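Local coordinates for protein DNA polymerase III beta subunit (Streptococcus pyogenes, PDB 2AVT) that probably encircles DNA as a ring of two subunits and tethers the replicative polymerase to its template during chromosome replication, at residues 18-23 and 212-217; 34-39 and 80-85; 44-49 and 121-126; 101-106 and 112-117. All coordinates share one frame; numbering follows the deposited sequence.

How the contacts relate
From the N terminus, residues 18-23 open first, followed by strand segments 34-39 and 44-49. Contact 2 closes with 80-85, joining strand 33-39 to helix 79-88. Contact 4 then makes the short hairpin of 101-106 and 112-117, which reaches the second subunit. Contact 3 closes next, with the 121-126 loop on strand 42-48. Contacts 2 and 3 therefore cross, and they share neighbouring strands of one sheet, while contact 4 follows contact 2 in series and nests inside contact 3. Residues 212-217 close contact 1 last. Its long loop encloses the other three and brings the N-terminal part of the chain against the central one.

Contact 1 of 4, residues 18-23 and 212-217; sequences TKRAIS and SAVFTD
Arg20 turns its CG beside the backbone N (chi1 -55°) and bends again at chi2 (-66°) and chi3 (-54°), a folded course that lays its guanidinium against Ala213 while CB and CG stay near Val214. The contact lies at the junction of the N-terminal and central domains of the beta-subunit fold, where the 3-10 turn after helix 8-18 faces the last turn of helix 205-214. The backbones stay well apart, with Arg20 CA and Val214 CA 7.3 Å from each other, so side chains do the bridging. Val214 slides past Arg20 in the opposite direction, and its CG2 branch comes to 4.1 Å from Arg20 CB. That valine also packs on Ile54 of strand 52-59 and on Ile238 and Phe240 of strand 238-243, two neighbouring strands of the sheet that runs through the domain junction. No hydrogen bond joins the two segments directly. The polar link is one helical turn earlier, where Arg20 NE forms a salt bridge with Glu210 OE1, which would limit the guanidinium's freedom to swing. On the loop side, Lys19 NZ donates to Ile22 O at 2.7 Å, from above the carbonyl plane, and so ties the turn to itself. Ala213 CB covers one guanidinium face of Arg20, 3.5 Å above the plane and offset toward the rim, with Arg20 NH2 the closest atom at 3.7 Å.

Contact 2 of 4, residues 34-39 and 80-85; sequences IKIEVT and SFFINI
Phe82 reaches from helix 79-88 to Ile34 and Ile36 on strand 33-39, and it makes the close contacts between the two segments. Taken in order, Ser80 comes first; its side chain touches Lys19, and its carbonyl O accepts the helical bond from Asn84 N at 3.0 Å. Phe81 points elsewhere: Ile85 CD1 lies 3.3 Å above one face of its ring, offset toward the rim, and the ring also packs on Leu280 of the second subunit. Phe82 follows, with CG anti to the backbone N (chi1 178°), a setting that carries the ring out toward the strand. Ile36 comes from the opposite direction. Its CG1 lies beside the backbone N, and its chi2 of 178° extends CD1 to 3.8 Å from Phe82 CE2. Ile36 CD1 is almost as near Phe82 CZ, at 4.1 Å. Ile34 adds its CG2 branch, which stands 4.3 Å from Phe82 CD2. Both isoleucines meet the ring obliquely, and all three residues are buried. Ile83 brings little to the strand; it packs on Leu15 and Asn16 of helix 8-18 and on Lys19, and Leu15 touches Ile34 as well. Asn84 and Ile85 close the walk with packing on Leu280 and Ile281 of the second subunit, respectively, while Ile85 also rests on Ile113. Two helices packed by their apolar sides against beta-sheet, as helices 8-18 and 79-88 are here, are the hallmark of each domain in bacterial polymerase III beta subunits.

Contact 3 of 4, residues 44-49 and 121-126; sequences TLTGSN and DQYPRL
Tyr123 crosses from the 121-126 loop to Thr46, Gly47 and Ser48 at the end of strand 42-48. At its CB the side chain sets off with CG roughly anti to the backbone N (chi1 -154°), and the ring is thereby directed at the strand. The next residue flanks it: Pro124 CD lies 3.4 Å above one face of the Tyr123 ring, offset toward the rim. Farther out, Tyr123 CE2 is approached obliquely by Thr46 CG2 at 4.2 Å. Tyr123 CZ comes to 3.5 Å from Ser48 OG, in keeping with the hydrogen bond made by the hydroxyl it carries. At the tip, Tyr123 OH and Ser48 OG share a short hydrogen bond of 2.6 Å in which either may be the donor. Ser48 OG stands between its own backbone N and carbonyl carbon (chi1 63°), the position from which it meets the phenol. Gly47 C passes 3.7 Å from Tyr123 OH. Ser48 N is also 3.2 Å from Tyr123 OH, but the angle is too poor for a bond. The polar end of a buried tyrosine is thus satisfied by a buried serine, and the loop is pinned to the sheet. Beside the ring lie Leu31 and, on strand 33-39, Ser33 and Lys35; Leu126 rests on Ser53 and Glu55 of strand 52-59, while Leu45 of strand 42-48 packs on Ala14, Leu15 and Thr18 of helix 8-18.

Contact 4 of 4, residues 101-106 and 112-117; sequences QHQVVL and EITLKG
Val104 and Leu115 exchange two backbone hydrogen bonds, as do Leu106 and Ile113, and these four carry the antiparallel ladder. The Leu115 N to Val104 O bond measures 2.9 Å with an N-H...O angle of 166°. Leu106 N to Ile113 O is similar at 2.8 Å. A fifth bond, Gly117 N to His102 O, is the shortest at 2.6 Å, though more bent at the hydrogen (142°), and lies beyond the regular strand, where Gln101 and His102 both have positive phi. CA-H...O contacts supplement the ladder, among them Thr114 CA to Val104 O at 3.3 Å. Together these bonds define the beta hairpin of strands 103-108 and 111-116; the N-to-C directions of segments 103-106 and 112-116 lie 164° apart, close to antiparallel. Strand 111-116 would be the sheet's edge within one chain, but residues 112-115 pair antiparallel with a strand of the second subunit, so the sheet continues across the dimer interface. Apolar contacts fall mainly on the face bearing Val104, Leu106, Ile113 and Leu115, which is turned toward helix 79-88. There Leu106 CD1 meets Leu115 CD1 at 3.7 Å. On the other face, Val105 CG1, anti to its backbone N, touches Glu112 CG at 3.7 Å. Mixed contacts gather at the hairpin's open end: Lys116, bent along its chain, brings CE to 3.1 Å from Gln101 O, and its side chain also packs on Glu307 of the second subunit.

Contact 1 of 4, residues 18-23 and 212-217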
loop_
_atom_site.group_PDB
_atom_site.type_symbol
_atom_site.label_atom_id
_atom_site.label_comp_id
_atom_site.label_asym_id
_atom_site.label_seq_id
_atom_site.Cartn_x
_atom_site.Cartn_y
_atom_site.Cartn_z
ATOM N N THR A 18 -17.370 5.206 9.831
ATOM C CA THR A 18 -17.295 6.353 10.720
ATOM C C THR A 18 -15.850 6.848 10.834
ATOM O O THR A 18 -15.601 8.054 10.909
ATOM C CB THR A 18 -17.808 5.979 12.124
ATOM O OG1 THR A 18 -19.117 5.397 12.015
ATOM C CG2 THR A 18 -17.882 7.216 13.007
ATOM N N LYS A 19 -14.914 5.904 10.847
ATOM C CA LYS A 19 -13.491 6.208 10.957
ATOM C C LYS A 19 -13.000 7.085 9.792
ATOM O O LYS A 19 -11.918 7.673 9.865
ATOM C CB LYS A 19 -12.690 4.896 11.017
ATOM C CG LYS A 19 -11.185 5.057 11.117
ATOM C CD LYS A 19 -10.798 5.724 12.417
ATOM C CE LYS A 19 -9.303 6.002 12.466
ATOM N NZ LYS A 19 -8.903 6.931 11.373
ATOM N N ARG A 20 -13.788 7.167 8.721
ATOM C CA ARG A 20 -13.413 7.987 7.571
ATOM C C ARG A 20 -13.349 9.460 7.991
ATOM O O ARG A 20 -12.629 10.250 7.400
ATOM C CB ARG A 20 -14.434 7.836 6.437
ATOM C CG ARG A 20 -14.697 6.413 5.984
ATOM C CD ARG A 20 -13.486 5.803 5.334
ATOM N NE ARG A 20 -12.991 6.629 4.240
ATOM C CZ ARG A 20 -12.154 6.198 3.305
ATOM N NH1 ARG A 20 -11.722 4.942 3.329
ATOM N NH2 ARG A 20 -11.737 7.023 2.353
ATOM N N ALA A 21 -14.118 9.819 9.009
ATOM C CA ALA A 21 -14.139 11.194 9.502
ATOM C C ALA A 21 -13.171 11.404 10.666
ATOM O O ALA A 21 -13.205 12.453 11.310
ATOM C CB ALA A 21 -15.548 11.563 9.950
ATOM N N ILE A 22 -12.313 10.421 10.934
ATOM C CA ILE A 22 -11.366 10.524 12.043
ATOM C C ILE A 22 -9.919 10.535 11.561
ATOM O O ILE A 22 -9.452 9.581 10.938
ATOM C CB ILE A 22 -11.591 9.373 13.062
ATOM C CG1 ILE A 22 -13.046 9.415 13.551
ATOM C CG2 ILE A 22 -10.645 9.519 14.257
ATOM C CD1 ILE A 22 -13.372 8.430 14.674
ATOM N N SER A 23 -9.226 11.640 11.843
ATOM C CA SER A 23 -7.834 11.835 11.444
ATOM C C SER A 23 -6.849 11.004 12.247
ATOM O O SER A 23 -7.091 10.675 13.401
ATOM C CB SER A 23 -7.432 13.311 11.587
ATOM O OG SER A 23 -8.027 14.120 10.593
ATOM N N SER A 212 -18.266 10.075 -1.159
ATOM C CA SER A 212 -18.325 8.909 -2.033
ATOM C C SER A 212 -17.931 7.624 -1.328
ATOM O O SER A 212 -18.485 6.554 -1.600
ATOM C CB SER A 212 -17.422 9.119 -3.253
ATOM O OG SER A 212 -17.930 10.148 -4.084
ATOM N N ALA A 213 -16.971 7.729 -0.419
ATOM C CA ALA A 213 -16.504 6.563 0.312
ATOM C C ALA A 213 -17.473 6.144 1.408
ATOM O O ALA A 213 -17.597 4.959 1.709
ATOM C CB ALA A 213 -15.118 6.839 0.917
ATOM N N VAL A 214 -18.172 7.108 1.991
ATOM C CA VAL A 214 -19.097 6.823 3.082
ATOM C C VAL A 214 -20.475 6.299 2.672
ATOM O O VAL A 214 -21.009 5.391 3.312
ATOM C CB VAL A 214 -19.291 8.071 3.963
ATOM C CG1 VAL A 214 -20.244 7.760 5.104
ATOM C CG2 VAL A 214 -17.934 8.532 4.506
ATOM N N PHE A 215 -21.061 6.881 1.628
ATOM C CA PHE A 215 -22.368 6.435 1.168
ATOM C C PHE A 215 -22.215 5.341 0.113
ATOM O O PHE A 215 -21.791 5.603 -1.014
ATOM C CB PHE A 215 -23.180 7.609 0.607
ATOM C CG PHE A 215 -23.632 8.589 1.662
ATOM C CD1 PHE A 215 -24.806 8.376 2.368
ATOM C CD2 PHE A 215 -22.865 9.702 1.974
ATOM C CE1 PHE A 215 -25.210 9.246 3.365
ATOM C CE2 PHE A 215 -23.265 10.578 2.970
ATOM C CZ PHE A 215 -24.439 10.349 3.665
ATOM N N THR A 216 -22.544 4.109 0.497
ATOM C CA THR A 216 -22.444 2.972 -0.411
ATOM C C THR A 216 -23.538 3.012 -1.473
ATOM O O THR A 216 -24.598 3.611 -1.281
ATOM C CB THR A 216 -22.507 1.635 0.359
ATOM O OG1 THR A 216 -23.528 1.705 1.362
ATOM C CG2 THR A 216 -21.169 1.347 1.018
ATOM N N ASP A 217 -23.267 2.358 -2.592
ATOM C CA ASP A 217 -24.182 2.349 -3.723
ATOM C C ASP A 217 -25.560 1.757 -3.486
ATOM O O ASP A 217 -26.491 2.045 -4.237
ATOM C CB ASP A 217 -23.489 1.681 -4.904
ATOM C CG ASP A 217 -22.104 2.255 -5.137
ATOM O OD1 ASP A 217 -21.979 3.498 -5.076
ATOM O OD2 ASP A 217 -21.146 1.483 -5.365
#

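Contact 2 of 4, residues 34-39 and 80-85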
loop_
_atom_site.group_PDB
_atom_site.type_symbol
_atom_site.label_atom_id
_atom_site.label_comp_id
_atom_site.label_asym_id
_atom_site.label_seq_id
_atom_site.Cartn_x
_atom_site.Cartn_y
_atom_site.Cartn_z
ATOM N N ILE A 34 -13.727 7.794 18.971
ATOM C CA ILE A 34 -14.998 7.551 18.324
ATOM C C ILE A 34 -16.010 7.645 19.455
ATOM O O ILE A 34 -15.766 7.176 20.578
ATOM C CB ILE A 34 -15.047 6.163 17.633
ATOM C CG1 ILE A 34 -16.411 5.975 16.958
ATOM C CG2 ILE A 34 -14.765 5.069 18.630
ATOM C CD1 ILE A 34 -16.396 5.007 15.789
ATOM N N LYS A 35 -17.132 8.295 19.182
ATOM C CA LYS A 35 -18.167 8.457 20.186
ATOM C C LYS A 35 -19.239 7.414 19.932
ATOM O O LYS A 35 -19.702 7.248 18.809
ATOM C CB LYS A 35 -18.749 9.872 20.102
ATOM C CG LYS A 35 -19.890 10.156 21.045
ATOM C CD LYS A 35 -20.428 11.560 20.789
ATOM C CE LYS A 35 -21.757 11.786 21.493
ATOM N NZ LYS A 35 -22.460 12.994 20.941
ATOM N N ILE A 36 -19.614 6.696 20.983
ATOM C CA ILE A 36 -20.616 5.652 20.866
ATOM C C ILE A 36 -21.801 5.971 21.762
ATOM O O ILE A 36 -21.660 6.066 22.980
ATOM C CB ILE A 36 -20.036 4.290 21.284
ATOM C CG1 ILE A 36 -18.819 3.956 20.419
ATOM C CG2 ILE A 36 -21.090 3.209 21.138
ATOM C CD1 ILE A 36 -18.156 2.648 20.781
ATOM N N GLU A 37 -22.965 6.165 21.156
ATOM C CA GLU A 37 -24.165 6.449 21.928
ATOM C C GLU A 37 -25.145 5.318 21.694
ATOM O O GLU A 37 -25.504 5.025 20.559
ATOM C CB GLU A 37 -24.793 7.766 21.491
ATOM C CG GLU A 37 -23.906 8.957 21.705
ATOM C CD GLU A 37 -24.483 10.209 21.082
ATOM O OE1 GLU A 37 -24.771 10.189 19.858
ATOM O OE2 GLU A 37 -24.639 11.208 21.815
ATOM N N VAL A 38 -25.574 4.687 22.777
ATOM C CA VAL A 38 -26.500 3.579 22.679
ATOM C C VAL A 38 -27.888 4.018 23.122
ATOM O O VAL A 38 -28.077 4.468 24.258
ATOM C CB VAL A 38 -26.023 2.394 23.550
ATOM C CG1 VAL A 38 -26.991 1.234 23.428
ATOM C CG2 VAL A 38 -24.610 1.967 23.126
ATOM N N THR A 39 -28.855 3.910 22.213
ATOM C CA THR A 39 -30.233 4.280 22.520
ATOM C C THR A 39 -31.149 3.081 22.309
ATOM O O THR A 39 -30.708 2.018 21.859
ATOM C CB THR A 39 -30.714 5.457 21.648
ATOM O OG1 THR A 39 -30.857 5.029 20.289
ATOM C CG2 THR A 39 -29.707 6.593 21.704
ATOM N N SER A 80 -9.002 4.228 16.258
ATOM C CA SER A 80 -8.161 3.223 15.612
ATOM C C SER A 80 -7.880 2.041 16.525
ATOM O O SER A 80 -7.914 0.887 16.104
ATOM C CB SER A 80 -6.841 3.847 15.160
ATOM O OG SER A 80 -7.058 4.666 14.031
ATOM N N PHE A 81 -7.612 2.340 17.786
ATOM C CA PHE A 81 -7.328 1.309 18.763
ATOM C C PHE A 81 -8.566 0.421 19.004
ATOM O O PHE A 81 -8.478 -0.811 18.993
ATOM C CB PHE A 81 -6.866 1.987 20.053
ATOM C CG PHE A 81 -6.561 1.035 21.170
ATOM C CD1 PHE A 81 -5.575 0.075 21.034
ATOM C CD2 PHE A 81 -7.256 1.111 22.364
ATOM C CE1 PHE A 81 -5.289 -0.795 22.072
ATOM C CE2 PHE A 81 -6.974 0.244 23.401
ATOM C CZ PHE A 81 -5.987 -0.710 23.250
ATOM N N PHE A 82 -9.721 1.046 19.195
ATOM C CA PHE A 82 -10.943 0.298 19.450
ATOM C C PHE A 82 -11.296 -0.618 18.294
ATOM O O PHE A 82 -11.668 -1.778 18.495
ATOM C CB PHE A 82 -12.111 1.254 19.700
ATOM C CG PHE A 82 -13.420 0.556 19.914
ATOM C CD1 PHE A 82 -13.577 -0.341 20.961
ATOM C CD2 PHE A 82 -14.500 0.807 19.080
ATOM C CE1 PHE A 82 -14.798 -0.972 21.177
ATOM C CE2 PHE A 82 -15.721 0.178 19.289
ATOM C CZ PHE A 82 -15.869 -0.711 20.340
ATOM N N ILE A 83 -11.190 -0.085 17.081
ATOM C CA ILE A 83 -11.497 -0.845 15.882
ATOM C C ILE A 83 -10.555 -2.026 15.684
ATOM O O ILE A 83 -11.002 -3.099 15.281
ATOM C CB ILE A 83 -11.471 0.059 14.636
ATOM C CG1 ILE A 83 -12.582 1.104 14.747
ATOM C CG2 ILE A 83 -11.610 -0.771 13.388
ATOM C CD1 ILE A 83 -12.583 2.129 13.598
ATOM N N ASN A 84 -9.258 -1.841 15.942
ATOM C CA ASN A 84 -8.319 -2.966 15.816
ATOM C C ASN A 84 -8.690 -4.059 16.836
ATOM O O ASN A 84 -8.598 -5.250 16.548
ATOM C CB ASN A 84 -6.866 -2.529 16.068
ATOM C CG ASN A 84 -6.337 -1.611 14.988
ATOM O OD1 ASN A 84 -6.688 -1.744 13.817
ATOM N ND2 ASN A 84 -5.477 -0.684 15.374
ATOM N N ILE A 85 -9.097 -3.653 18.029
ATOM C CA ILE A 85 -9.491 -4.632 19.041
ATOM C C ILE A 85 -10.723 -5.429 18.581
ATOM O O ILE A 85 -10.704 -6.667 18.575
ATOM C CB ILE A 85 -9.774 -3.950 20.381
ATOM C CG1 ILE A 85 -8.443 -3.614 21.056
ATOM C CG2 ILE A 85 -10.595 -4.866 21.287
ATOM C CD1 ILE A 85 -8.548 -2.519 22.050
#

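Contact 3 of 4, residues 44-49 and 121-126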
loop_
_atom_site.group_PDB
_atom_site.type_symbol
_atom_site.label_atom_id
_atom_site.label_comp_id
_atom_site.label_asym_id
_atom_site.label_seq_id
_atom_site.Cartn_x
_atom_site.Cartn_y
_atom_site.Cartn_z
ATOM N N THR A 44 -25.461 4.492 17.809
ATOM C CA THR A 44 -24.984 5.554 16.940
ATOM C C THR A 44 -23.503 5.841 17.149
ATOM O O THR A 44 -23.053 6.089 18.276
ATOM C CB THR A 44 -25.798 6.843 17.155
ATOM O OG1 THR A 44 -27.161 6.598 16.786
ATOM C CG2 THR A 44 -25.250 7.973 16.297
ATOM N N LEU A 45 -22.762 5.808 16.047
ATOM C CA LEU A 45 -21.319 6.049 16.059
ATOM C C LEU A 45 -21.024 7.411 15.455
ATOM O O LEU A 45 -21.535 7.742 14.374
ATOM C CB LEU A 45 -20.610 4.967 15.244
ATOM C CG LEU A 45 -20.994 3.533 15.617
ATOM C CD1 LEU A 45 -20.263 2.550 14.701
ATOM C CD2 LEU A 45 -20.625 3.263 17.070
ATOM N N THR A 46 -20.205 8.203 16.148
ATOM C CA THR A 46 -19.850 9.536 15.661
ATOM C C THR A 46 -18.342 9.754 15.609
ATOM O O THR A 46 -17.614 9.394 16.541
ATOM C CB THR A 46 -20.451 10.657 16.551
ATOM O OG1 THR A 46 -21.878 10.545 16.587
ATOM C CG2 THR A 46 -20.069 12.029 16.002
ATOM N N GLY A 47 -17.893 10.335 14.505
ATOM C CA GLY A 47 -16.486 10.636 14.310
ATOM C C GLY A 47 -16.389 11.987 13.616
ATOM O O GLY A 47 -17.301 12.359 12.854
ATOM N N SER A 48 -15.319 12.734 13.888
ATOM C CA SER A 48 -15.110 14.041 13.260
ATOM C C SER A 48 -13.646 14.445 13.316
ATOM O O SER A 48 -12.905 14.022 14.212
ATOM C CB SER A 48 -15.971 15.125 13.922
ATOM O OG SER A 48 -15.620 15.297 15.277
ATOM N N ASN A 49 -13.238 15.266 12.353
ATOM C CA ASN A 49 -11.852 15.712 12.251
ATOM C C ASN A 49 -11.742 17.223 12.070
ATOM O O ASN A 49 -10.721 17.707 11.590
ATOM C CB ASN A 49 -11.176 15.027 11.066
ATOM C CG ASN A 49 -11.815 15.408 9.721
ATOM O OD1 ASN A 49 -12.666 16.289 9.650
ATOM N ND2 ASN A 49 -11.395 14.745 8.663
ATOM N N ASP A 121 -19.127 13.920 27.515
ATOM C CA ASP A 121 -19.196 15.370 27.651
ATOM C C ASP A 121 -17.888 16.031 27.235
ATOM O O ASP A 121 -17.818 17.247 27.094
ATOM C CB ASP A 121 -19.562 15.786 29.080
ATOM C CG ASP A 121 -18.635 15.197 30.122
ATOM O OD1 ASP A 121 -17.403 15.233 29.920
ATOM O OD2 ASP A 121 -19.147 14.707 31.158
ATOM N N GLN A 122 -16.851 15.229 27.018
ATOM C CA GLN A 122 -15.570 15.784 26.590
ATOM C C GLN A 122 -15.556 16.018 25.077
ATOM O O GLN A 122 -14.685 16.714 24.554
ATOM C CB GLN A 122 -14.421 14.845 26.985
ATOM C CG GLN A 122 -14.276 14.669 28.492
ATOM C CD GLN A 122 -13.027 13.902 28.890
ATOM O OE1 GLN A 122 -11.956 14.093 28.314
ATOM N NE2 GLN A 122 -13.152 13.046 29.900
ATOM N N TYR A 123 -16.535 15.446 24.382
ATOM C CA TYR A 123 -16.629 15.566 22.927
ATOM C C TYR A 123 -17.400 16.822 22.495
ATOM O O TYR A 123 -18.400 17.174 23.099
ATOM C CB TYR A 123 -17.332 14.330 22.355
ATOM C CG TYR A 123 -16.960 14.031 20.929
ATOM C CD1 TYR A 123 -15.727 13.461 20.616
ATOM C CD2 TYR A 123 -17.819 14.361 19.889
ATOM C CE1 TYR A 123 -15.358 13.227 19.302
ATOM C CE2 TYR A 123 -17.463 14.138 18.581
ATOM C CZ TYR A 123 -16.230 13.573 18.290
ATOM O OH TYR A 123 -15.877 13.385 16.981
ATOM N N PRO A 124 -16.949 17.496 21.428
ATOM C CA PRO A 124 -17.648 18.704 20.965
ATOM C C PRO A 124 -19.023 18.372 20.403
ATOM O O PRO A 124 -19.215 17.325 19.785
ATOM C CB PRO A 124 -16.712 19.253 19.896
ATOM C CG PRO A 124 -16.099 17.994 19.324
ATOM C CD PRO A 124 -15.785 17.201 20.574
ATOM N N ARG A 125 -19.981 19.267 20.616
ATOM C CA ARG A 125 -21.331 19.048 20.123
ATOM C C ARG A 125 -21.418 19.336 18.639
ATOM O O ARG A 125 -20.625 20.102 18.098
ATOM C CB ARG A 125 -22.313 19.922 20.893
ATOM C CG ARG A 125 -22.427 19.517 22.346
ATOM C CD ARG A 125 -23.220 20.524 23.136
ATOM N NE ARG A 125 -23.491 20.052 24.489
ATOM C CZ ARG A 125 -24.087 20.786 25.420
ATOM N NH1 ARG A 125 -24.467 22.024 25.134
ATOM N NH2 ARG A 125 -24.313 20.283 26.628
ATOM N N LEU A 126 -22.382 18.714 17.975
ATOM C CA LEU A 126 -22.548 18.913 16.544
ATOM C C LEU A 126 -23.267 20.231 16.273
ATOM O O LEU A 126 -24.206 20.593 16.980
ATOM C CB LEU A 126 -23.359 17.759 15.949
ATOM C CG LEU A 126 -23.160 17.362 14.480
ATOM C CD1 LEU A 126 -23.251 18.584 13.583
ATOM C CD2 LEU A 126 -21.808 16.688 14.319
#

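Contact 4 of 4, residues 101-106 and 112-117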
loop_
_atom_site.group_PDB
_atom_site.type_symbol
_atom_site.label_atom_id
_atom_site.label_comp_id
_atom_site.label_asym_id
_atom_site.label_seq_id
_atom_site.Cartn_x
_atom_site.Cartn_y
_atom_site.Cartn_z
ATOM N N GLN A 101 -16.142 3.917 35.973
ATOM C CA GLN A 101 -15.030 4.728 35.496
ATOM C C GLN A 101 -14.821 4.705 33.984
ATOM O O GLN A 101 -13.689 4.654 33.512
ATOM C CB GLN A 101 -13.749 4.289 36.209
ATOM C CG GLN A 101 -13.895 4.256 37.723
ATOM C CD GLN A 101 -12.695 3.641 38.417
ATOM O OE1 GLN A 101 -12.230 2.561 38.040
ATOM N NE2 GLN A 101 -12.191 4.319 39.443
ATOM N N HIS A 102 -15.922 4.747 33.241
ATOM C CA HIS A 102 -15.907 4.759 31.782
ATOM C C HIS A 102 -15.042 3.686 31.139
ATOM O O HIS A 102 -14.199 3.967 30.286
ATOM C CB HIS A 102 -15.498 6.152 31.280
ATOM C CG HIS A 102 -16.363 7.250 31.818
ATOM N ND1 HIS A 102 -16.055 7.946 32.968
ATOM C CD2 HIS A 102 -17.574 7.706 31.417
ATOM C CE1 HIS A 102 -17.039 8.779 33.256
ATOM N NE2 HIS A 102 -17.972 8.654 32.330
ATOM N N GLN A 103 -15.279 2.445 31.548
ATOM C CA GLN A 103 -14.560 1.297 31.016
ATOM C C GLN A 103 -15.587 0.406 30.352
ATOM O O GLN A 103 -16.735 0.359 30.791
ATOM C CB GLN A 103 -13.897 0.503 32.148
ATOM C CG GLN A 103 -12.867 1.262 32.961
ATOM C CD GLN A 103 -12.274 0.403 34.070
ATOM O OE1 GLN A 103 -12.844 0.292 35.163
ATOM N NE2 GLN A 103 -11.135 -0.226 33.786
ATOM N N VAL A 104 -15.198 -0.278 29.284
ATOM C CA VAL A 104 -16.114 -1.203 28.635
ATOM C C VAL A 104 -15.463 -2.567 28.569
ATOM O O VAL A 104 -14.286 -2.698 28.225
ATOM C CB VAL A 104 -16.502 -0.778 27.193
ATOM C CG1 VAL A 104 -17.406 0.450 27.242
ATOM C CG2 VAL A 104 -15.264 -0.498 26.375
ATOM N N VAL A 105 -16.240 -3.584 28.912
ATOM C CA VAL A 105 -15.771 -4.954 28.876
ATOM C C VAL A 105 -16.326 -5.547 27.595
ATOM O O VAL A 105 -17.548 -5.596 27.401
ATOM C CB VAL A 105 -16.310 -5.755 30.069
ATOM C CG1 VAL A 105 -15.821 -7.198 29.997
ATOM C CG2 VAL A 105 -15.895 -5.084 31.371
ATOM N N LEU A 106 -15.422 -5.983 26.724
ATOM C CA LEU A 106 -15.786 -6.578 25.454
ATOM C C LEU A 106 -15.587 -8.090 25.600
ATOM O O LEU A 106 -14.479 -8.544 25.913
ATOM C CB LEU A 106 -14.873 -6.045 24.350
ATOM C CG LEU A 106 -14.739 -4.520 24.206
ATOM C CD1 LEU A 106 -13.676 -4.196 23.164
ATOM C CD2 LEU A 106 -16.089 -3.915 23.787
ATOM N N GLU A 112 -11.931 -11.914 26.853
ATOM C CA GLU A 112 -12.486 -10.762 27.551
ATOM C C GLU A 112 -11.455 -9.632 27.577
ATOM O O GLU A 112 -10.387 -9.758 28.193
ATOM C CB GLU A 112 -12.871 -11.108 28.981
ATOM C CG GLU A 112 -13.360 -9.882 29.736
ATOM C CD GLU A 112 -13.683 -10.162 31.181
ATOM O OE1 GLU A 112 -14.737 -10.767 31.449
ATOM O OE2 GLU A 112 -12.872 -9.778 32.053
ATOM N N ILE A 113 -11.790 -8.533 26.909
ATOM C CA ILE A 113 -10.908 -7.369 26.820
ATOM C C ILE A 113 -11.589 -6.133 27.396
ATOM O O ILE A 113 -12.670 -5.737 26.948
ATOM C CB ILE A 113 -10.512 -7.090 25.342
ATOM C CG1 ILE A 113 -9.684 -8.260 24.804
ATOM C CG2 ILE A 113 -9.715 -5.775 25.240
ATOM C CD1 ILE A 113 -9.481 -8.247 23.298
ATOM N N THR A 114 -10.967 -5.534 28.403
ATOM C CA THR A 114 -11.526 -4.339 29.019
ATOM C C THR A 114 -10.738 -3.121 28.558
ATOM O O THR A 114 -9.506 -3.129 28.581
ATOM C CB THR A 114 -11.472 -4.438 30.549
ATOM O OG1 THR A 114 -12.091 -5.663 30.954
ATOM C CG2 THR A 114 -12.197 -3.256 31.201
ATOM N N LEU A 115 -11.452 -2.081 28.130
ATOM C CA LEU A 115 -10.818 -0.851 27.654
ATOM C C LEU A 115 -11.239 0.365 28.467
ATOM O O LEU A 115 -12.388 0.465 28.903
ATOM C CB LEU A 115 -11.179 -0.596 26.193
ATOM C CG LEU A 115 -10.896 -1.736 25.226
ATOM C CD1 LEU A 115 -11.440 -1.376 23.861
ATOM C CD2 LEU A 115 -9.388 -2.021 25.186
ATOM N N LYS A 116 -10.306 1.292 28.670
ATOM C CA LYS A 116 -10.622 2.511 29.405
ATOM C C LYS A 116 -11.092 3.550 28.393
ATOM O O LYS A 116 -10.480 3.723 27.332
ATOM C CB LYS A 116 -9.389 3.021 30.170
ATOM C CG LYS A 116 -9.568 4.381 30.853
ATOM C CD LYS A 116 -10.856 4.452 31.672
ATOM C CE LYS A 116 -10.607 5.020 33.061
ATOM N NZ LYS A 116 -9.855 6.303 33.010
ATOM N N GLY A 117 -12.192 4.222 28.712
ATOM C CA GLY A 117 -12.715 5.239 27.815
ATOM C C GLY A 117 -12.932 6.574 28.509
ATOM O O GLY A 117 -12.468 6.791 29.624
#